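Long-range contacts in EccE5 (Mycobacterium xenopi RIVM700367, PDB 7B9F), which is a component of the ESX-5 type VII secretion system and probably helps build its translocon in the mycobacterial inner membrane: residues 111-119 with 198-206; 152-160 with 208-216. All blocks are in the same frame, centred on the assembly; numbering follows the deposited sequence.

Contact 1: 111-119 with 198-206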
loop_
_atom_site.group_PDB
_atom_site.type_symbol
_atom_site.label_atom_id
_atom_site.label_comp_id
_atom_site.label_asym_id
_atom_site.label_seq_id
_atom_site.Cartn_x
_atom_site.Cartn_y
_atom_site.Cartn_z
ATOM N N GLN A 111 26.131 -15.549 -25.216
ATOM C CA GLN A 111 24.780 -15.566 -24.615
ATOM C C GLN A 111 24.785 -15.971 -23.128
ATOM O O GLN A 111 23.852 -16.602 -22.630
ATOM C CB GLN A 111 23.798 -16.408 -25.450
ATOM C CG GLN A 111 23.963 -17.923 -25.498
ATOM C CD GLN A 111 22.671 -18.631 -25.834
ATOM O OE1 GLN A 111 21.741 -18.029 -26.367
ATOM N NE2 GLN A 111 22.603 -19.919 -25.521
ATOM N N GLY A 112 25.809 -15.555 -22.399
ATOM C CA GLY A 112 26.033 -15.941 -21.019
ATOM C C GLY A 112 27.502 -15.835 -20.688
ATOM O O GLY A 112 28.370 -15.946 -21.553
ATOM N N GLN A 113 27.794 -15.620 -19.409
ATOM C CA GLN A 113 29.138 -15.231 -18.999
ATOM C C GLN A 113 29.920 -16.397 -18.412
ATOM O O GLN A 113 29.360 -17.268 -17.743
ATOM C CB GLN A 113 29.133 -14.097 -17.978
ATOM C CG GLN A 113 28.777 -12.729 -18.495
ATOM C CD GLN A 113 27.342 -12.634 -18.878
ATOM O OE1 GLN A 113 26.447 -12.823 -18.062
ATOM N NE2 GLN A 113 27.107 -12.299 -20.129
ATOM N N LEU A 114 31.227 -16.383 -18.667
ATOM C CA LEU A 114 32.170 -17.388 -18.204
ATOM C C LEU A 114 33.340 -16.668 -17.557
ATOM O O LEU A 114 33.996 -15.853 -18.209
ATOM C CB LEU A 114 32.664 -18.232 -19.381
ATOM C CG LEU A 114 31.651 -19.122 -20.104
ATOM C CD1 LEU A 114 32.248 -19.790 -21.343
ATOM C CD2 LEU A 114 31.185 -20.171 -19.138
ATOM N N VAL A 115 33.611 -16.962 -16.287
ATOM C CA VAL A 115 34.709 -16.334 -15.560
ATOM C C VAL A 115 35.436 -17.405 -14.766
ATOM O O VAL A 115 34.809 -18.232 -14.101
ATOM C CB VAL A 115 34.216 -15.223 -14.608
ATOM C CG1 VAL A 115 35.356 -14.661 -13.786
ATOM C CG2 VAL A 115 33.572 -14.117 -15.375
ATOM N N ALA A 116 36.767 -17.365 -14.794
ATOM C CA ALA A 116 37.585 -18.347 -14.105
ATOM C C ALA A 116 38.361 -17.700 -12.970
ATOM O O ALA A 116 38.757 -16.534 -13.049
ATOM C CB ALA A 116 38.554 -19.030 -15.064
ATOM N N VAL A 117 38.554 -18.469 -11.900
ATOM C CA VAL A 117 39.371 -18.083 -10.753
ATOM C C VAL A 117 40.436 -19.148 -10.565
ATOM O O VAL A 117 40.110 -20.323 -10.364
ATOM C CB VAL A 117 38.537 -17.951 -9.474
ATOM C CG1 VAL A 117 39.432 -17.633 -8.300
ATOM C CG2 VAL A 117 37.468 -16.915 -9.644
ATOM N N VAL A 118 41.686 -18.746 -10.600
ATOM C CA VAL A 118 42.782 -19.686 -10.412
ATOM C C VAL A 118 43.081 -19.784 -8.924
ATOM O O VAL A 118 42.881 -18.830 -8.167
ATOM C CB VAL A 118 44.014 -19.241 -11.228
ATOM C CG1 VAL A 118 44.503 -17.883 -10.776
ATOM C CG2 VAL A 118 45.131 -20.275 -11.194
ATOM N N THR A 119 43.516 -20.958 -8.481
ATOM C CA THR A 119 43.926 -21.121 -7.097
ATOM C C THR A 119 45.082 -22.105 -7.032
ATOM O O THR A 119 45.229 -22.964 -7.904
ATOM C CB THR A 119 42.757 -21.573 -6.217
ATOM O OG1 THR A 119 43.144 -21.515 -4.842
ATOM C CG2 THR A 119 42.316 -22.971 -6.561
ATOM N N THR A 198 44.778 -25.607 -11.076
ATOM C CA THR A 198 43.425 -25.730 -10.567
ATOM C C THR A 198 42.693 -24.421 -10.796
ATOM O O THR A 198 43.217 -23.352 -10.478
ATOM C CB THR A 198 43.436 -26.078 -9.079
ATOM O OG1 THR A 198 43.991 -27.384 -8.905
ATOM C CG2 THR A 198 42.032 -26.076 -8.517
ATOM N N TRP A 199 41.488 -24.502 -11.351
ATOM C CA TRP A 199 40.670 -23.321 -11.557
ATOM C C TRP A 199 39.236 -23.569 -11.121
ATOM O O TRP A 199 38.715 -24.682 -11.225
ATOM C CB TRP A 199 40.658 -22.864 -13.014
ATOM C CG TRP A 199 41.992 -22.695 -13.629
ATOM C CD1 TRP A 199 42.796 -21.607 -13.536
ATOM C CD2 TRP A 199 42.651 -23.609 -14.499
ATOM N NE1 TRP A 199 43.942 -21.800 -14.262
ATOM C CE2 TRP A 199 43.874 -23.025 -14.868
ATOM C CE3 TRP A 199 42.336 -24.876 -14.989
ATOM C CZ2 TRP A 199 44.779 -23.658 -15.704
ATOM C CZ3 TRP A 199 43.233 -25.505 -15.813
ATOM C CH2 TRP A 199 44.442 -24.898 -16.165
ATOM N N LEU A 200 38.612 -22.510 -10.627
ATOM C CA LEU A 200 37.174 -22.435 -10.426
ATOM C C LEU A 200 36.598 -21.552 -11.519
ATOM O O LEU A 200 36.999 -20.392 -11.644
ATOM C CB LEU A 200 36.848 -21.832 -9.061
ATOM C CG LEU A 200 36.834 -22.649 -7.773
ATOM C CD1 LEU A 200 35.742 -23.690 -7.856
ATOM C CD2 LEU A 200 38.178 -23.285 -7.463
ATOM N N VAL A 201 35.659 -22.074 -12.299
ATOM C CA VAL A 201 35.051 -21.302 -13.376
ATOM C C VAL A 201 33.594 -21.039 -13.027
ATOM O O VAL A 201 32.921 -21.890 -12.436
ATOM C CB VAL A 201 35.211 -21.974 -14.751
ATOM C CG1 VAL A 201 36.670 -22.292 -14.999
ATOM C CG2 VAL A 201 34.364 -23.205 -14.897
ATOM N N LEU A 202 33.135 -19.834 -13.332
ATOM C CA LEU A 202 31.870 -19.310 -12.844
ATOM C C LEU A 202 30.921 -19.152 -14.021
ATOM O O LEU A 202 31.315 -18.619 -15.059
ATOM C CB LEU A 202 32.097 -17.952 -12.186
ATOM C CG LEU A 202 32.949 -17.890 -10.917
ATOM C CD1 LEU A 202 33.168 -16.463 -10.496
ATOM C CD2 LEU A 202 32.400 -18.686 -9.795
ATOM N N ARG A 203 29.681 -19.595 -13.873
ATOM C CA ARG A 203 28.668 -19.356 -14.891
ATOM C C ARG A 203 27.498 -18.565 -14.329
ATOM O O ARG A 203 27.007 -18.859 -13.238
ATOM C CB ARG A 203 28.169 -20.663 -15.498
ATOM C CG ARG A 203 29.173 -21.335 -16.397
ATOM C CD ARG A 203 28.571 -22.525 -17.126
ATOM N NE ARG A 203 29.511 -23.109 -18.076
ATOM C CZ ARG A 203 30.527 -23.899 -17.752
ATOM N NH1 ARG A 203 30.748 -24.229 -16.488
ATOM N NH2 ARG A 203 31.322 -24.369 -18.702
ATOM N N MET A 204 27.049 -17.559 -15.080
ATOM C CA MET A 204 25.897 -16.764 -14.680
ATOM C C MET A 204 25.065 -16.410 -15.901
ATOM O O MET A 204 25.612 -16.063 -16.950
ATOM C CB MET A 204 26.317 -15.474 -13.966
ATOM C CG MET A 204 25.137 -14.644 -13.477
ATOM S SD MET A 204 25.584 -13.134 -12.616
ATOM C CE MET A 204 26.172 -12.149 -13.984
ATOM N N ASP A 205 23.743 -16.481 -15.757
ATOM C CA ASP A 205 22.818 -16.004 -16.774
ATOM C C ASP A 205 22.205 -14.720 -16.243
ATOM O O ASP A 205 21.603 -14.745 -15.161
ATOM C CB ASP A 205 21.734 -17.049 -17.059
ATOM C CG ASP A 205 20.618 -16.555 -17.997
ATOM O OD1 ASP A 205 20.692 -15.453 -18.584
ATOM O OD2 ASP A 205 19.628 -17.301 -18.141
ATOM N N PRO A 206 22.351 -13.590 -16.936
ATOM C CA PRO A 206 21.722 -12.352 -16.458
ATOM C C PRO A 206 20.215 -12.428 -16.386
ATOM O O PRO A 206 19.611 -11.743 -15.554
ATOM C CB PRO A 206 22.169 -11.315 -17.494
ATOM C CG PRO A 206 23.405 -11.847 -18.032
ATOM C CD PRO A 206 23.201 -13.333 -18.102
#
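Val115, Val117 and Leu200, Leu202 form the close-packed side of this antiparallel strand pair, 113-119 against 198-204. The pairs Val115-Leu202 and Val117-Leu200 are hydrogen-bonded. Val115 N meets Leu202 O at 3.1 Å. Leu200 N meets Val117 O at 2.7 Å. On this face Val115 CB lies 4.2 Å from Leu202 CB. Helix 219-234 packs on this face through Leu223 and Thr227.

The other face carries Leu114, Ala116, Val118, Trp199, Val201 and Arg203. It is mixed: Leu114, Val118, Val201 and Arg203 are partly exposed, while Ala116 and Trp199 are buried. Leu114 and Arg203 lie side by side and point the same way. With Leu114 CG anti to the carbonyl carbon (chi1 -66°), CD2 comes alongside the Arg203 chain, which runs extended from CG to NE. Leu114 CD2 rests 3.5 Å from Arg203 NE, while the guanidinium reaches on to a salt bridge with Asp161. Further along, Val118 CB meets the edge of the Trp199 indole, 3.5 Å from Trp199 CD1. At the Gln113 end the bond from Gln113 N to Met204 O is weak, at 3.3 Å. The arrangement is an antiparallel pair inside a larger beta sheet, with one face covered by a helix.

Contact 2: 152-160 with 208-216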
loop_
_atom_site.group_PDB
_atom_site.type_symbol
_atom_site.label_atom_id
_atom_site.label_comp_id
_atom_site.label_asym_id
_atom_site.label_seq_id
_atom_site.Cartn_x
_atom_site.Cartn_y
_atom_site.Cartn_z
ATOM N N GLN A 152 24.968 -16.146 -3.511
ATOM C CA GLN A 152 25.354 -14.953 -2.776
ATOM C C GLN A 152 24.089 -14.191 -2.393
ATOM O O GLN A 152 22.984 -14.740 -2.419
ATOM C CB GLN A 152 26.338 -14.134 -3.590
ATOM C CG GLN A 152 27.494 -14.972 -4.067
ATOM C CD GLN A 152 28.640 -14.146 -4.572
ATOM O OE1 GLN A 152 28.616 -12.925 -4.486
ATOM N NE2 GLN A 152 29.658 -14.806 -5.102
ATOM N N PHE A 153 24.243 -12.924 -2.000
ATOM C CA PHE A 153 23.144 -12.201 -1.367
ATOM C C PHE A 153 21.961 -12.024 -2.307
ATOM O O PHE A 153 20.809 -12.215 -1.907
ATOM C CB PHE A 153 23.635 -10.847 -0.880
ATOM C CG PHE A 153 24.809 -10.935 0.026
ATOM C CD1 PHE A 153 24.683 -11.477 1.287
ATOM C CD2 PHE A 153 26.046 -10.494 -0.389
ATOM C CE1 PHE A 153 25.768 -11.564 2.121
ATOM C CE2 PHE A 153 27.133 -10.578 0.439
ATOM C CZ PHE A 153 26.995 -11.116 1.696
ATOM N N ASP A 154 22.222 -11.668 -3.557
ATOM C CA ASP A 154 21.128 -11.497 -4.500
ATOM C C ASP A 154 21.416 -12.098 -5.871
ATOM O O ASP A 154 20.500 -12.267 -6.680
ATOM C CB ASP A 154 20.771 -10.011 -4.588
ATOM C CG ASP A 154 21.914 -9.150 -5.106
ATOM O OD1 ASP A 154 23.018 -9.670 -5.368
ATOM O OD2 ASP A 154 21.710 -7.925 -5.233
ATOM N N VAL A 155 22.671 -12.422 -6.148
ATOM C CA VAL A 155 23.013 -13.039 -7.421
ATOM C C VAL A 155 22.909 -14.552 -7.296
ATOM O O VAL A 155 23.107 -15.129 -6.224
ATOM C CB VAL A 155 24.410 -12.598 -7.890
ATOM C CG1 VAL A 155 24.431 -11.108 -8.072
ATOM C CG2 VAL A 155 25.456 -13.012 -6.909
ATOM N N ARG A 156 22.574 -15.201 -8.406
ATOM C CA ARG A 156 22.308 -16.636 -8.443
ATOM C C ARG A 156 23.146 -17.223 -9.571
ATOM O O ARG A 156 22.755 -17.156 -10.738
ATOM C CB ARG A 156 20.827 -16.916 -8.664
ATOM C CG ARG A 156 19.913 -16.419 -7.567
ATOM C CD ARG A 156 20.052 -17.244 -6.311
ATOM N NE ARG A 156 19.279 -16.687 -5.204
ATOM C CZ ARG A 156 19.812 -16.156 -4.109
ATOM N NH1 ARG A 156 21.127 -16.101 -3.963
ATOM N NH2 ARG A 156 19.027 -15.676 -3.155
ATOM N N LEU A 157 24.292 -17.794 -9.231
ATOM C CA LEU A 157 25.158 -18.378 -10.244
ATOM C C LEU A 157 24.584 -19.702 -10.728
ATOM O O LEU A 157 24.008 -20.466 -9.952
ATOM C CB LEU A 157 26.563 -18.571 -9.684
ATOM C CG LEU A 157 27.540 -17.409 -9.864
ATOM C CD1 LEU A 157 27.059 -16.122 -9.231
ATOM C CD2 LEU A 157 28.863 -17.783 -9.267
ATOM N N ASP A 158 24.722 -19.966 -12.027
ATOM C CA ASP A 158 24.149 -21.188 -12.580
ATOM C C ASP A 158 24.964 -22.419 -12.227
ATOM O O ASP A 158 24.393 -23.483 -11.972
ATOM C CB ASP A 158 24.014 -21.084 -14.094
ATOM C CG ASP A 158 22.965 -20.093 -14.514
ATOM O OD1 ASP A 158 21.994 -19.893 -13.755
ATOM O OD2 ASP A 158 23.100 -19.530 -15.616
ATOM N N ALA A 159 26.287 -22.316 -12.239
ATOM C CA ALA A 159 27.104 -23.493 -11.998
ATOM C C ALA A 159 28.466 -23.070 -11.485
ATOM O O ALA A 159 28.959 -21.985 -11.795
ATOM C CB ALA A 159 27.259 -24.335 -13.267
ATOM N N ILE A 160 29.066 -23.949 -10.693
ATOM C CA ILE A 160 30.435 -23.792 -10.229
ATOM C C ILE A 160 31.170 -25.047 -10.662
ATOM O O ILE A 160 30.789 -26.153 -10.262
ATOM C CB ILE A 160 30.514 -23.647 -8.705
ATOM C CG1 ILE A 160 29.693 -22.458 -8.232
ATOM C CG2 ILE A 160 31.956 -23.462 -8.284
ATOM C CD1 ILE A 160 30.132 -21.196 -8.771
ATOM N N ARG A 208 18.350 -14.712 -15.278
ATOM C CA ARG A 208 17.935 -15.171 -13.963
ATOM C C ARG A 208 18.229 -14.154 -12.874
ATOM O O ARG A 208 17.844 -14.377 -11.723
ATOM C CB ARG A 208 18.624 -16.490 -13.622
ATOM C CG ARG A 208 18.702 -17.461 -14.778
ATOM C CD ARG A 208 18.911 -18.882 -14.277
ATOM N NE ARG A 208 17.891 -19.315 -13.323
ATOM C CZ ARG A 208 16.624 -19.589 -13.627
ATOM N NH1 ARG A 208 15.788 -19.971 -12.671
ATOM N NH2 ARG A 208 16.191 -19.512 -14.877
ATOM N N ASN A 209 18.902 -13.054 -13.201
ATOM C CA ASN A 209 19.367 -12.111 -12.194
ATOM C C ASN A 209 18.996 -10.674 -12.521
ATOM O O ASN A 209 19.761 -9.762 -12.197
ATOM C CB ASN A 209 20.875 -12.232 -12.022
ATOM C CG ASN A 209 21.269 -13.578 -11.514
ATOM O OD1 ASN A 209 20.936 -13.957 -10.397
ATOM N ND2 ASN A 209 22.055 -14.284 -12.303
ATOM N N VAL A 210 17.851 -10.456 -13.168
ATOM C CA VAL A 210 17.482 -9.119 -13.625
ATOM C C VAL A 210 17.320 -8.158 -12.450
ATOM O O VAL A 210 17.718 -6.990 -12.531
ATOM C CB VAL A 210 16.225 -9.195 -14.513
ATOM C CG1 VAL A 210 15.039 -9.778 -13.769
ATOM C CG2 VAL A 210 15.882 -7.830 -15.047
ATOM N N ALA A 211 16.773 -8.637 -11.330
ATOM C CA ALA A 211 16.617 -7.783 -10.158
ATOM C C ALA A 211 17.966 -7.374 -9.588
ATOM O O ALA A 211 18.144 -6.233 -9.151
ATOM C CB ALA A 211 15.782 -8.495 -9.098
ATOM N N ALA A 212 18.929 -8.291 -9.586
ATOM C CA ALA A 212 20.241 -7.985 -9.036
ATOM C C ALA A 212 21.061 -7.124 -9.983
ATOM O O ALA A 212 21.852 -6.288 -9.536
ATOM C CB ALA A 212 20.990 -9.275 -8.717
ATOM N N VAL A 213 20.912 -7.336 -11.289
ATOM C CA VAL A 213 21.667 -6.548 -12.255
ATOM C C VAL A 213 21.129 -5.126 -12.321
ATOM O O VAL A 213 21.900 -4.162 -12.381
ATOM C CB VAL A 213 21.649 -7.235 -13.630
ATOM C CG1 VAL A 213 22.279 -6.354 -14.672
ATOM C CG2 VAL A 213 22.406 -8.540 -13.560
ATOM N N ALA A 214 19.802 -4.972 -12.278
ATOM C CA ALA A 214 19.176 -3.665 -12.443
ATOM C C ALA A 214 19.565 -2.676 -11.356
ATOM O O ALA A 214 19.478 -1.466 -11.578
ATOM C CB ALA A 214 17.660 -3.811 -12.477
ATOM N N ALA A 215 20.000 -3.152 -10.201
ATOM C CA ALA A 215 20.468 -2.265 -9.154
ATOM C C ALA A 215 21.931 -1.893 -9.308
ATOM O O ALA A 215 22.398 -0.985 -8.616
ATOM C CB ALA A 215 20.253 -2.905 -7.783
ATOM N N ARG A 216 22.658 -2.565 -10.187
ATOM C CA ARG A 216 24.091 -2.369 -10.317
ATOM C C ARG A 216 24.412 -1.548 -11.556
ATOM O O ARG A 216 23.567 -1.324 -12.421
ATOM C CB ARG A 216 24.797 -3.721 -10.346
ATOM C CG ARG A 216 24.739 -4.372 -8.998
ATOM C CD ARG A 216 25.214 -5.796 -8.972
ATOM N NE ARG A 216 25.306 -6.275 -7.598
ATOM C CZ ARG A 216 24.286 -6.777 -6.912
ATOM N NH1 ARG A 216 23.089 -6.866 -7.470
ATOM N NH2 ARG A 216 24.465 -7.189 -5.667
#
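Asp154 carries its CG between the backbone N and the carbonyl carbon (chi1 62°), and its carboxylate meets Arg216. The Arg216 chain runs extended from CG to NE and approaches from the opposite direction. Its guanidinium comes end-on, and NH1 and NH2 both grip Asp154 OD2. Arg216 NH1 lies 2.8 Å from Asp154 OD2. Arg216 NH2 lies 2.9 Å from Asp154 OD2. OD2 sits in the guanidinium plane and offers its syn lone pair to NH2. The carboxylate and guanidinium planes are 67° apart, so this is not a flat, two-oxygen pairing; the further bond from NH2 to OD1 is weak. Val155 CG1 lies over one face of the guanidinium and packs on Ala212 CB, on the short helix 210-214, at 4.0 Å.

Asn209 makes the second link. Asn209 OD1 accepts from Arg156 N at 2.9 Å, with the donor above the carbonyl plane. Asn209 ND2 gives a weak bond to Arg156 O at 3.3 Å. One amide thus faces both backbone polar groups of Arg156, with the firmer bond to its N. The Arg156 side chain bends at chi2, and Arg156 NH1 bonds Gln152 O at 2.8 Å.

Arg216 NE forms a salt bridge with an acidic side chain of another protein's chain. Two acids thus share the positive charge of Arg216. The guanidinium probably offsets the charge of Asp154 in this partly buried place, and it ties the loop-helix contact to a subunit interface.

The centres of contact 1 and contact 2 lie about 14 Å apart. The centre of contact 1 is about 5 Å from the centre of the chain, that of contact 2 about 16 Å. Their segments alternate in sequence: 111-119, 152-160, 198-206, 208-216. Both reach the same antiparallel sheet, where strand 196-204 lies between strands 113-119 and 159-166. Probable backbone hydrogen bonds join Arg203 to Asp158 and Ala159. After strand 196-204 the chain passes almost at once into helix 210-214. Helix 219-234 touches both contacts. The sheet core thus continues into a peripheral loop and helix. Contact 2 meets other protein chains through more of its residues, contact 1 through Gln113 and Pro206.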